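Local coordinates for protein multicopper oxidase (Arthrobacter sp. FB24, PDB 3GDC) that probably oxidises phenolic or similar substrates with bound copper ions and passes the electrons to dioxygen, as laccases do, at residues G171-T174 and D178-E181. Numbering follows the deposited sequence.
Sequences GYNT and DDNE. With CA (calcium ion), chain H.
Glu181 N donates a nearly straight 2.8 Å hydrogen bond to Tyr172 O, pairing the end of strand 163-172 with the last loop residue before strand 182-185. The turn between these antiparallel strands is a calcium-binding loop at the edge of a cupredoxin-like beta-sandwich domain. Both segments supply ligands. Asn173 extends with CG anti to the backbone N (chi1 -178°), which brings OD1 to the calcium ion at 2.4 Å. Its amide is kept from rotating, because ND2 donates to Gly177 O while OD1 holds the metal. Asp179 binds twice, through its backbone O and through OD1; OD2 stays off the ion. Glu181 bends at chi2 (64°) and curls its carboxylate back to the ion, binding it with both OE1 and OE2. The ligand oxygens crowd together: Asn173 OD1 lies 3.1 Å from Asp179 O, a contact that the shared calcium charge would make tolerable. Asp175 OD1 and Gly176 O, in the intervening turn, complete the site, so three carboxylates meet one ion. Thr174 OG1 lies against Glu181 CG. Thr174 N donates a bent hydrogen bond (141° at the hydrogen) to Glu181 OE1, 2.8 Å away and nearly in line with the C-O bond, while the same oxygen binds calcium at 2.5 Å.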
# COMPACT_ATOMS: atom_id res chain seq x y z
N GLY A 171 10.92 -6.06 12.80
CA GLY A 171 11.69 -7.17 12.25
C GLY A 171 13.05 -7.19 12.91
O GLY A 171 13.53 -6.16 13.42
N TYR A 172 13.68 -8.36 12.89
CA TYR A 172 15.01 -8.53 13.45
C TYR A 172 15.94 -9.07 12.40
O TYR A 172 15.72 -10.16 11.87
CB TYR A 172 14.99 -9.45 14.67
CG TYR A 172 14.24 -8.86 15.85
CD1 TYR A 172 14.79 -7.81 16.58
CD2 TYR A 172 12.98 -9.34 16.20
CE1 TYR A 172 14.10 -7.25 17.66
CE2 TYR A 172 12.28 -8.79 17.27
CZ TYR A 172 12.86 -7.74 17.99
OH TYR A 172 12.19 -7.16 19.04
N ASN A 173 16.96 -8.27 12.10
CA ASN A 173 18.03 -8.64 11.19
C ASN A 173 19.19 -9.16 12.04
O ASN A 173 19.95 -8.38 12.63
CB ASN A 173 18.44 -7.41 10.36
CG ASN A 173 19.54 -7.72 9.35
OD1 ASN A 173 20.07 -8.83 9.29
ND2 ASN A 173 19.87 -6.72 8.54
N THR A 174 19.30 -10.48 12.12
CA THR A 174 20.24 -11.11 13.04
C THR A 174 21.59 -11.48 12.40
O THR A 174 22.58 -11.61 13.11
CB THR A 174 19.62 -12.35 13.71
OG1 THR A 174 19.34 -13.33 12.70
CG2 THR A 174 18.32 -12.00 14.42
N ASP A 178 20.58 -7.42 3.99
CA ASP A 178 19.45 -6.50 3.83
C ASP A 178 18.12 -7.20 4.08
O ASP A 178 17.09 -6.79 3.56
CB ASP A 178 19.48 -5.89 2.42
CG ASP A 178 19.09 -6.90 1.32
OD1 ASP A 178 19.31 -8.12 1.50
OD2 ASP A 178 18.56 -6.45 0.28
N ASP A 179 18.17 -8.26 4.88
CA ASP A 179 16.99 -9.09 5.13
C ASP A 179 16.75 -9.35 6.61
O ASP A 179 17.68 -9.36 7.42
CB ASP A 179 17.09 -10.43 4.37
CG ASP A 179 18.34 -11.25 4.71
OD1 ASP A 179 19.26 -10.76 5.41
OD2 ASP A 179 18.40 -12.41 4.26
N ASN A 180 15.48 -9.54 6.95
CA ASN A 180 15.09 -9.91 8.31
C ASN A 180 15.02 -11.41 8.47
O ASN A 180 14.66 -12.12 7.53
CB ASN A 180 13.73 -9.30 8.64
CG ASN A 180 13.79 -7.79 8.71
OD1 ASN A 180 13.05 -7.09 8.00
ND2 ASN A 180 14.68 -7.27 9.54
N GLU A 181 15.32 -11.89 9.67
CA GLU A 181 15.26 -13.32 10.00
C GLU A 181 14.06 -13.64 10.89
O GLU A 181 13.52 -14.77 10.85
CB GLU A 181 16.56 -13.76 10.68
CG GLU A 181 17.74 -13.94 9.72
CD GLU A 181 18.18 -12.67 9.03
OE1 GLU A 181 18.61 -11.72 9.73
OE2 GLU A 181 18.13 -12.60 7.78
CA CA H . 19.72 -10.63 7.72